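Long-range contacts in Non-reducing end alpha-L-arabinofuranosidase BoGH43B (Bacteroides ovatus, PDB 5JOZ), which removes terminal non-reducing alpha-L-arabinofuranosyl residues from xyloglucan side branches, converting S units to X units during xyloglucan breakdown: residues F378-L389 and L401-R410; F368-I379 and T433-E444. All blocks are in the same frame, centred on the assembly; numbering follows the deposited sequence.

Contact 1 (F378-L389 and L401-R410); sequences FIPKVENEEAGL and LLITERNGQR
The carbonyl of F378 is gripped side-on by R410, whose NE and NH2 both donate to F378 O, each at 3.2 Å. They arrive from the same face of the carbonyl plane, and both bonds are bent, the N-H...O angles being 144° and 141°. R410 gets there with its chain extended from CG to NE, crossing the P380 ring at about a right angle, while CD1 of I379 lies over one face of its guanidinium. The F378 ring turns its edge to the other strand: I403 CB lies in the ring plane, 4.0 Å from F378 CD2, and CB of A387 sits centrally over one face. P380 rests on the backbone of T404, its CG 3.4 Å from T404 C.

Where the type I turn V382-E385 meets the type I' turn R406-Q409, R406 NH1 donates to E383 O at 2.9 Å, and the same nitrogen also bonds E405 O within its own segment; both acceptors lie in the guanidinium plane. E383 accepts a second time, through OE2, from N407 N at 2.8 Å, the donor standing above the carboxylate plane. T404 points OG1 anti to its own N (chi1 -175°), and the hydroxyl donates to E385 O over 2.7 Å. Beyond it A387 pairs with I403, and L389 with L401, as antiparallel hydrogen-bonded pairs. L402 CD1 packs against the carboxylate carbon of E386, whose OE2 accepts from N488 and forms a salt bridge with R415.

Further out, P431 O and G434 O take other R410 hydrogens; within 378-389, K381 N donates to E385 OE1. Where ladder pairing stops, then, side-chain donors of R406, R410 and T404 take up the carbonyls of E383, F378 and E385, and R410 thereby ties strand 409-418 to the chain leaving strand 370-377.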
loop_
_atom_site.group_PDB
_atom_site.type_symbol
_atom_site.label_atom_id
_atom_site.label_comp_id
_atom_site.label_asym_id
_atom_site.label_seq_id
_atom_site.Cartn_x
_atom_site.Cartn_y
_atom_site.Cartn_z
ATOM N N PHE A 378 23.393 18.292 -6.756
ATOM C CA PHE A 378 22.635 19.346 -6.075
ATOM C C PHE A 378 23.529 20.387 -5.433
ATOM O O PHE A 378 24.265 20.081 -4.498
ATOM C CB PHE A 378 21.677 18.765 -5.017
ATOM C CG PHE A 378 20.846 19.817 -4.325
ATOM C CD1 PHE A 378 19.995 20.640 -5.059
ATOM C CD2 PHE A 378 20.926 20.010 -2.946
ATOM C CE1 PHE A 378 19.237 21.629 -4.431
ATOM C CE2 PHE A 378 20.171 20.994 -2.315
ATOM C CZ PHE A 378 19.326 21.796 -3.055
ATOM N N ILE A 379 23.437 21.621 -5.930
ATOM C CA ILE A 379 24.163 22.756 -5.366
ATOM C C ILE A 379 23.175 23.620 -4.585
ATOM O O ILE A 379 22.351 24.306 -5.193
ATOM C CB ILE A 379 24.832 23.616 -6.470
ATOM C CG1 ILE A 379 25.756 22.761 -7.348
ATOM C CG2 ILE A 379 25.582 24.796 -5.850
ATOM C CD1 ILE A 379 26.893 22.068 -6.608
ATOM N N PRO A 380 23.227 23.571 -3.237
ATOM C CA PRO A 380 22.400 24.492 -2.454
ATOM C C PRO A 380 23.083 25.848 -2.340
ATOM O O PRO A 380 24.297 25.899 -2.200
ATOM C CB PRO A 380 22.314 23.813 -1.091
ATOM C CG PRO A 380 23.576 23.035 -0.974
ATOM C CD PRO A 380 23.993 22.654 -2.372
ATOM N N LYS A 381 22.310 26.926 -2.405
ATOM C CA LYS A 381 22.862 28.282 -2.315
ATOM C C LYS A 381 22.646 28.948 -0.944
ATOM O O LYS A 381 23.312 29.935 -0.657
ATOM C CB LYS A 381 22.307 29.172 -3.442
ATOM N N VAL A 382 21.743 28.419 -0.108
ATOM C CA VAL A 382 21.493 28.970 1.242
ATOM C C VAL A 382 20.976 27.875 2.202
ATOM O O VAL A 382 20.493 26.835 1.747
ATOM C CB VAL A 382 20.560 30.212 1.160
ATOM C CG1 VAL A 382 19.143 29.833 0.725
ATOM C CG2 VAL A 382 20.567 31.022 2.458
ATOM N N GLU A 383 21.087 28.098 3.515
ATOM C CA GLU A 383 20.929 27.020 4.523
ATOM C C GLU A 383 19.581 26.260 4.500
ATOM O O GLU A 383 19.558 25.072 4.797
ATOM C CB GLU A 383 21.259 27.529 5.947
ATOM C CG GLU A 383 22.678 28.115 6.071
ATOM C CD GLU A 383 23.328 28.006 7.457
ATOM O OE1 GLU A 383 22.634 27.705 8.458
ATOM O OE2 GLU A 383 24.560 28.241 7.541
ATOM N N ASN A 384 18.494 26.929 4.095
ATOM C CA ASN A 384 17.151 26.308 3.997
ATOM C C ASN A 384 16.955 25.277 2.860
ATOM O O ASN A 384 15.923 24.607 2.809
ATOM C CB ASN A 384 16.022 27.379 3.943
ATOM C CG ASN A 384 16.175 28.387 2.785
ATOM O OD1 ASN A 384 16.977 29.316 2.864
ATOM N ND2 ASN A 384 15.367 28.235 1.738
ATOM N N GLU A 385 17.941 25.148 1.972
ATOM C CA GLU A 385 17.810 24.372 0.742
ATOM C C GLU A 385 18.445 23.014 0.922
ATOM O O GLU A 385 19.579 22.893 1.426
ATOM C CB GLU A 385 18.484 25.095 -0.419
ATOM C CG GLU A 385 17.844 26.434 -0.741
ATOM C CD GLU A 385 18.402 27.073 -1.995
ATOM O OE1 GLU A 385 19.597 26.876 -2.292
ATOM O OE2 GLU A 385 17.641 27.790 -2.680
ATOM N N GLU A 386 17.704 21.989 0.519
ATOM C CA GLU A 386 18.131 20.622 0.734
ATOM C C GLU A 386 17.510 19.664 -0.269
ATOM O O GLU A 386 16.439 19.919 -0.828
ATOM C CB GLU A 386 17.829 20.200 2.183
ATOM C CG GLU A 386 16.364 20.330 2.571
ATOM C CD GLU A 386 16.101 20.271 4.071
ATOM O OE1 GLU A 386 16.983 20.663 4.881
ATOM O OE2 GLU A 386 14.978 19.853 4.433
ATOM N N ALA A 387 18.223 18.574 -0.509
ATOM C CA ALA A 387 17.753 17.512 -1.377
ATOM C C ALA A 387 18.563 16.252 -1.120
ATOM O O ALA A 387 19.746 16.319 -0.759
ATOM C CB ALA A 387 17.865 17.915 -2.841
ATOM N N GLY A 388 17.926 15.103 -1.311
ATOM C CA GLY A 388 18.566 13.831 -1.062
ATOM C C GLY A 388 17.549 12.726 -0.958
ATOM O O GLY A 388 16.574 12.719 -1.711
ATOM N N LEU A 389 17.786 11.803 -0.019
ATOM C CA LEU A 389 16.925 10.654 0.222
ATOM C C LEU A 389 16.261 10.736 1.577
ATOM O O LEU A 389 16.829 11.272 2.525
ATOM C CB LEU A 389 17.714 9.351 0.135
ATOM C CG LEU A 389 18.468 9.111 -1.168
ATOM C CD1 LEU A 389 19.169 7.769 -1.127
ATOM C CD2 LEU A 389 17.560 9.231 -2.389
ATOM N N LEU A 401 18.358 12.024 4.652
ATOM C CA LEU A 401 19.758 12.025 4.236
ATOM C C LEU A 401 19.912 13.052 3.111
ATOM O O LEU A 401 19.720 12.726 1.934
ATOM C CB LEU A 401 20.203 10.628 3.809
ATOM C CG LEU A 401 21.613 10.511 3.228
ATOM C CD1 LEU A 401 22.651 10.988 4.224
ATOM C CD2 LEU A 401 21.884 9.085 2.787
ATOM N N LEU A 402 20.259 14.289 3.486
ATOM C CA LEU A 402 20.202 15.435 2.569
ATOM C C LEU A 402 21.524 16.152 2.361
ATOM O O LEU A 402 22.386 16.153 3.235
ATOM C CB LEU A 402 19.186 16.454 3.077
ATOM C CG LEU A 402 17.803 15.906 3.442
ATOM C CD1 LEU A 402 16.930 16.999 4.041
ATOM C CD2 LEU A 402 17.120 15.272 2.240
ATOM N N ILE A 403 21.648 16.761 1.180
ATOM C CA ILE A 403 22.697 17.700 0.848
ATOM C C ILE A 403 22.125 19.082 1.084
ATOM O O ILE A 403 21.037 19.393 0.578
ATOM C CB ILE A 403 23.106 17.618 -0.637
ATOM C CG1 ILE A 403 23.636 16.229 -0.964
ATOM C CG2 ILE A 403 24.151 18.696 -0.976
ATOM C CD1 ILE A 403 23.782 15.975 -2.441
ATOM N N THR A 404 22.872 19.903 1.824
ATOM C CA THR A 404 22.480 21.285 2.159
ATOM C C THR A 404 23.744 22.151 2.351
ATOM O O THR A 404 24.864 21.692 2.064
ATOM C CB THR A 404 21.579 21.310 3.421
ATOM O OG1 THR A 404 21.115 22.642 3.676
ATOM C CG2 THR A 404 22.312 20.797 4.639
ATOM N N GLU A 405 23.566 23.386 2.828
ATOM C CA GLU A 405 24.669 24.319 3.072
ATOM C C GLU A 405 24.649 24.691 4.553
ATOM O O GLU A 405 23.613 25.074 5.086
ATOM C CB GLU A 405 24.529 25.566 2.186
ATOM C CG GLU A 405 25.786 26.436 2.064
ATOM C CD GLU A 405 26.807 25.933 1.038
ATOM O OE1 GLU A 405 27.897 26.536 0.951
ATOM O OE2 GLU A 405 26.541 24.947 0.308
ATOM N N ARG A 406 25.790 24.550 5.215
ATOM C CA ARG A 406 25.925 24.895 6.618
ATOM C C ARG A 406 27.182 25.714 6.786
ATOM O O ARG A 406 28.265 25.256 6.449
ATOM C CB ARG A 406 26.010 23.626 7.478
ATOM C CG ARG A 406 24.697 22.870 7.637
ATOM C CD ARG A 406 23.700 23.627 8.517
ATOM N NE ARG A 406 22.372 23.006 8.571
ATOM C CZ ARG A 406 21.391 23.161 7.678
ATOM N NH1 ARG A 406 21.544 23.901 6.587
ATOM N NH2 ARG A 406 20.233 22.553 7.877
ATOM N N ASN A 407 27.025 26.935 7.285
ATOM C CA ASN A 407 28.143 27.846 7.526
ATOM C C ASN A 407 29.088 27.981 6.330
ATOM O O ASN A 407 30.301 27.813 6.444
ATOM C CB ASN A 407 28.867 27.424 8.807
ATOM C CG ASN A 407 28.005 27.624 10.035
ATOM O OD1 ASN A 407 27.269 28.604 10.131
ATOM N ND2 ASN A 407 28.079 26.697 10.970
ATOM N N GLY A 408 28.493 28.262 5.174
ATOM C CA GLY A 408 29.237 28.421 3.920
ATOM C C GLY A 408 29.958 27.188 3.402
ATOM O O GLY A 408 30.831 27.303 2.540
ATOM N N GLN A 409 29.614 26.013 3.932
ATOM C CA GLN A 409 30.141 24.744 3.447
ATOM C C GLN A 409 28.966 23.889 2.975
ATOM O O GLN A 409 27.910 23.839 3.608
ATOM C CB GLN A 409 30.901 24.005 4.540
ATOM C CG GLN A 409 32.184 24.686 5.005
ATOM C CD GLN A 409 32.960 23.859 6.031
ATOM O OE1 GLN A 409 32.396 23.028 6.743
ATOM N NE2 GLN A 409 34.262 24.084 6.105
ATOM N N ARG A 410 29.161 23.228 1.849
ATOM C CA ARG A 410 28.203 22.276 1.350
ATOM C C ARG A 410 28.435 21.009 2.134
ATOM O O ARG A 410 29.583 20.600 2.303
ATOM C CB ARG A 410 28.453 22.047 -0.123
ATOM C CG ARG A 410 27.370 21.265 -0.835
ATOM C CD ARG A 410 27.771 21.201 -2.295
ATOM N NE ARG A 410 27.095 20.148 -3.025
ATOM C CZ ARG A 410 27.671 19.117 -3.635
ATOM N NH1 ARG A 410 28.983 18.932 -3.635
ATOM N NH2 ARG A 410 26.896 18.252 -4.268
#

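Contact 2 (F368-I379 and T433-E444); sequences FNLTASAKVNFI and TGEVILSITATE
Strands 370-377 and 436-442 run antiparallel at 161°, their axes 4.6 Å apart at closest approach, with four hydrogen-bonded pairs from L370-A442 to V376-V436 joined by eight backbone bonds; I440 N to A372 O (2.7 Å) is almost straight at 179°.

On the buried face, L370 CD1 meets A442 CB at 3.8 Å, and V376 CG1 reaches L438 CD1 diagonally at 4.1 Å. V376 holds CG1 between its backbone N and carbonyl carbon (chi1 59°), which also brings this methyl near V436 O. L389 covers A374, L438 and I440. On the other face S373 CB touches S439 OG, and the aliphatic part of K375 crosses E435 at about a right angle, CG lying 3.6 Å from OE2; the ammonium itself continues to a salt bridge with D499, a calcium ligand.

Waters join the backbones at both ends of the ladder. One donates to both F368 O and T443 O; another joins F378 N, G434 O and V376 O, which also accepts from V436 N. A third accepts G434 N and donates to N377 OD1 at 2.8 Å. Water thus bridges the chains as they part toward I379 and T433; one face is apolar, the other mixed, with K375 linking it through D499 to the calcium site.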
loop_
_atom_site.group_PDB
_atom_site.type_symbol
_atom_site.label_atom_id
_atom_site.label_comp_id
_atom_site.label_asym_id
_atom_site.label_seq_id
_atom_site.Cartn_x
_atom_site.Cartn_y
_atom_site.Cartn_z
ATOM N N PHE A 368 13.115 -6.212 4.540
ATOM C CA PHE A 368 13.827 -5.842 5.747
ATOM C C PHE A 368 15.253 -5.449 5.410
ATOM O O PHE A 368 15.703 -4.382 5.807
ATOM C CB PHE A 368 13.818 -6.986 6.745
ATOM C CG PHE A 368 12.471 -7.232 7.339
ATOM C CD1 PHE A 368 11.923 -6.322 8.238
ATOM C CD2 PHE A 368 11.727 -8.349 6.969
ATOM C CE1 PHE A 368 10.662 -6.547 8.788
ATOM C CE2 PHE A 368 10.475 -8.572 7.510
ATOM C CZ PHE A 368 9.943 -7.675 8.423
ATOM N N ASN A 369 15.927 -6.305 4.643
ATOM C CA ASN A 369 17.329 -6.134 4.303
ATOM C C ASN A 369 17.441 -5.551 2.903
ATOM O O ASN A 369 17.086 -6.203 1.922
ATOM C CB ASN A 369 18.057 -7.478 4.395
ATOM C CG ASN A 369 17.884 -8.127 5.750
ATOM O OD1 ASN A 369 17.053 -9.020 5.922
ATOM N ND2 ASN A 369 18.621 -7.645 6.733
ATOM N N LEU A 370 17.919 -4.316 2.810
ATOM C CA LEU A 370 18.098 -3.686 1.509
ATOM C C LEU A 370 19.184 -2.637 1.452
ATOM O O LEU A 370 19.664 -2.136 2.466
ATOM C CB LEU A 370 16.782 -3.100 0.972
ATOM C CG LEU A 370 16.035 -1.912 1.583
ATOM C CD1 LEU A 370 16.861 -0.644 1.715
ATOM C CD2 LEU A 370 14.803 -1.652 0.714
ATOM N N THR A 371 19.548 -2.330 0.216
ATOM C CA THR A 371 20.424 -1.229 -0.102
ATOM C C THR A 371 19.690 -0.355 -1.100
ATOM O O THR A 371 19.160 -0.843 -2.090
ATOM C CB THR A 371 21.748 -1.720 -0.711
ATOM O OG1 THR A 371 22.453 -2.471 0.280
ATOM C CG2 THR A 371 22.619 -0.541 -1.163
ATOM N N ALA A 372 19.670 0.938 -0.819
ATOM C CA ALA A 372 19.071 1.929 -1.697
ATOM C C ALA A 372 20.088 3.029 -1.839
ATOM O O ALA A 372 20.595 3.513 -0.831
ATOM C CB ALA A 372 17.807 2.478 -1.073
ATOM N N SER A 373 20.398 3.423 -3.069
ATOM C CA SER A 373 21.322 4.533 -3.284
ATOM C C SER A 373 20.983 5.305 -4.543
ATOM O O SER A 373 20.340 4.785 -5.442
ATOM C CB SER A 373 22.764 4.036 -3.354
ATOM O OG SER A 373 22.925 3.081 -4.389
ATOM N N ALA A 374 21.455 6.543 -4.590
ATOM C CA ALA A 374 21.156 7.452 -5.677
ATOM C C ALA A 374 22.319 8.395 -5.896
ATOM O O ALA A 374 22.836 8.971 -4.943
ATOM C CB ALA A 374 19.896 8.248 -5.357
ATOM N N LYS A 375 22.702 8.564 -7.153
ATOM C CA LYS A 375 23.677 9.570 -7.546
ATOM C C LYS A 375 22.897 10.856 -7.831
ATOM O O LYS A 375 21.987 10.857 -8.668
ATOM C CB LYS A 375 24.429 9.100 -8.792
ATOM C CG LYS A 375 25.630 9.931 -9.231
ATOM C CD LYS A 375 25.832 9.802 -10.740
ATOM C CE LYS A 375 27.274 9.970 -11.175
ATOM N NZ LYS A 375 27.379 9.920 -12.666
ATOM N N VAL A 376 23.270 11.939 -7.150
ATOM C CA VAL A 376 22.556 13.204 -7.227
ATOM C C VAL A 376 23.517 14.382 -7.427
ATOM O O VAL A 376 24.616 14.427 -6.854
ATOM C CB VAL A 376 21.657 13.414 -5.981
ATOM C CG1 VAL A 376 22.469 13.414 -4.698
ATOM C CG2 VAL A 376 20.820 14.689 -6.097
ATOM N N ASN A 377 23.090 15.312 -8.269
ATOM C CA ASN A 377 23.757 16.583 -8.468
ATOM C C ASN A 377 22.883 17.645 -7.802
ATOM O O ASN A 377 21.741 17.861 -8.226
ATOM C CB ASN A 377 23.930 16.869 -9.974
ATOM C CG ASN A 377 24.810 18.092 -10.252
ATOM O OD1 ASN A 377 25.720 18.412 -9.495
ATOM N ND2 ASN A 377 24.534 18.776 -11.347
ATOM N N PHE A 378 23.393 18.292 -6.756
ATOM C CA PHE A 378 22.635 19.346 -6.075
ATOM C C PHE A 378 23.529 20.387 -5.433
ATOM O O PHE A 378 24.265 20.081 -4.498
ATOM C CB PHE A 378 21.677 18.765 -5.017
ATOM C CG PHE A 378 20.846 19.817 -4.325
ATOM C CD1 PHE A 378 19.995 20.640 -5.059
ATOM C CD2 PHE A 378 20.926 20.010 -2.946
ATOM C CE1 PHE A 378 19.237 21.629 -4.431
ATOM C CE2 PHE A 378 20.171 20.994 -2.315
ATOM C CZ PHE A 378 19.326 21.796 -3.055
ATOM N N ILE A 379 23.437 21.621 -5.930
ATOM C CA ILE A 379 24.163 22.756 -5.366
ATOM C C ILE A 379 23.175 23.620 -4.585
ATOM O O ILE A 379 22.351 24.306 -5.193
ATOM C CB ILE A 379 24.832 23.616 -6.470
ATOM C CG1 ILE A 379 25.756 22.761 -7.348
ATOM C CG2 ILE A 379 25.582 24.796 -5.850
ATOM C CD1 ILE A 379 26.893 22.068 -6.608
ATOM N N THR A 433 31.428 21.380 -5.236
ATOM C CA THR A 433 30.627 20.892 -6.378
ATOM C C THR A 433 30.875 19.402 -6.676
ATOM O O THR A 433 31.724 18.756 -6.048
ATOM C CB THR A 433 30.892 21.706 -7.681
ATOM O OG1 THR A 433 32.205 21.419 -8.189
ATOM C CG2 THR A 433 30.738 23.199 -7.440
ATOM N N GLY A 434 30.120 18.865 -7.639
ATOM C CA GLY A 434 30.317 17.490 -8.103
ATOM C C GLY A 434 29.274 16.524 -7.571
ATOM O O GLY A 434 28.553 16.805 -6.602
ATOM N N GLU A 435 29.228 15.365 -8.210
ATOM C CA GLU A 435 28.187 14.372 -7.966
ATOM C C GLU A 435 28.364 13.713 -6.601
ATOM O O GLU A 435 29.480 13.546 -6.129
ATOM C CB GLU A 435 28.210 13.317 -9.086
ATOM C CG GLU A 435 27.858 13.879 -10.466
ATOM C CD GLU A 435 26.357 13.956 -10.746
ATOM O OE1 GLU A 435 25.987 14.517 -11.797
ATOM O OE2 GLU A 435 25.537 13.449 -9.948
ATOM N N VAL A 436 27.252 13.369 -5.960
ATOM C CA VAL A 436 27.275 12.722 -4.646
ATOM C C VAL A 436 26.395 11.486 -4.704
ATOM O O VAL A 436 25.277 11.528 -5.224
ATOM C CB VAL A 436 26.794 13.661 -3.515
ATOM C CG1 VAL A 436 26.916 12.991 -2.145
ATOM C CG2 VAL A 436 27.589 14.948 -3.528
ATOM N N ILE A 437 26.921 10.376 -4.199
ATOM C CA ILE A 437 26.154 9.157 -4.072
ATOM C C ILE A 437 25.697 9.107 -2.643
ATOM O O ILE A 437 26.524 9.046 -1.732
ATOM C CB ILE A 437 26.979 7.899 -4.390
ATOM C CG1 ILE A 437 27.441 7.936 -5.851
ATOM C CG2 ILE A 437 26.147 6.646 -4.091
ATOM C CD1 ILE A 437 28.382 6.812 -6.239
ATOM N N LEU A 438 24.378 9.158 -2.458
ATOM C CA LEU A 438 23.754 9.028 -1.156
ATOM C C LEU A 438 23.233 7.627 -1.054
ATOM O O LEU A 438 22.660 7.115 -2.006
ATOM C CB LEU A 438 22.598 10.005 -1.013
ATOM C CG LEU A 438 22.937 11.486 -1.030
ATOM C CD1 LEU A 438 21.645 12.263 -0.886
ATOM C CD2 LEU A 438 23.913 11.880 0.067
ATOM N N SER A 439 23.398 7.022 0.111
ATOM C CA SER A 439 23.173 5.595 0.271
ATOM C C SER A 439 22.486 5.302 1.616
ATOM O O SER A 439 22.835 5.886 2.643
ATOM C CB SER A 439 24.516 4.876 0.135
ATOM O OG SER A 439 24.358 3.575 -0.379
ATOM N N ILE A 440 21.466 4.442 1.583
ATOM C CA ILE A 440 20.773 3.975 2.780
ATOM C C ILE A 440 20.744 2.468 2.716
ATOM O O ILE A 440 20.270 1.905 1.736
ATOM C CB ILE A 440 19.315 4.462 2.856
ATOM C CG1 ILE A 440 19.260 5.993 2.848
ATOM C CG2 ILE A 440 18.625 3.893 4.099
ATOM C CD1 ILE A 440 17.925 6.534 2.412
ATOM N N THR A 441 21.264 1.825 3.756
ATOM C CA THR A 441 21.254 0.380 3.859
ATOM C C THR A 441 20.406 0.018 5.072
ATOM O O THR A 441 20.325 0.788 6.040
ATOM C CB THR A 441 22.677 -0.212 3.971
ATOM O OG1 THR A 441 23.226 0.062 5.261
ATOM C CG2 THR A 441 23.583 0.358 2.895
ATOM N N ALA A 442 19.776 -1.147 5.011
ATOM C CA ALA A 442 18.793 -1.526 6.017
ATOM C C ALA A 442 18.955 -2.957 6.481
ATOM O O ALA A 442 19.305 -3.843 5.704
ATOM C CB ALA A 442 17.395 -1.313 5.467
ATOM N N THR A 443 18.740 -3.148 7.777
ATOM C CA THR A 443 18.496 -4.460 8.383
ATOM C C THR A 443 17.148 -4.355 9.085
ATOM O O THR A 443 16.570 -3.262 9.136
ATOM C CB THR A 443 19.555 -4.809 9.449
ATOM O OG1 THR A 443 19.400 -3.929 10.572
ATOM C CG2 THR A 443 20.966 -4.675 8.881
ATOM N N GLU A 444 16.683 -5.467 9.661
ATOM C CA GLU A 444 15.434 -5.503 10.439
ATOM C C GLU A 444 15.351 -4.415 11.508
ATOM O O GLU A 444 14.289 -3.817 11.712
ATOM C CB GLU A 444 15.250 -6.867 11.105
ATOM C CG GLU A 444 14.784 -7.955 10.157
ATOM C CD GLU A 444 14.840 -9.331 10.788
ATOM O OE1 GLU A 444 15.965 -9.836 10.984
ATOM O OE2 GLU A 444 13.766 -9.906 11.083
HETATM O O HOH W 1 14.545 -2.826 7.518
HETATM O O HOH W 2 25.864 16.826 -6.057
HETATM O O HOH W 3 28.081 19.887 -9.126
#

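Both contacts lie in the concanavalin A-like domain, their centres 16 Å apart. Along the chain the segments come in the order 368-379, 378-389, 401-410 and 433-444, the first two overlapping at F378 and I379, where strand 370-377 of contact 2 runs on into the loop of contact 1. The strands belong to two different antiparallel sheets, facing each other as in a beta sandwich: L401 of contact 1 packs on L438 and S439 of contact 2. The contacts therefore illustrate pairing within each layer and, through these residues, the joining of layers, both away from the annotated catalytic residues.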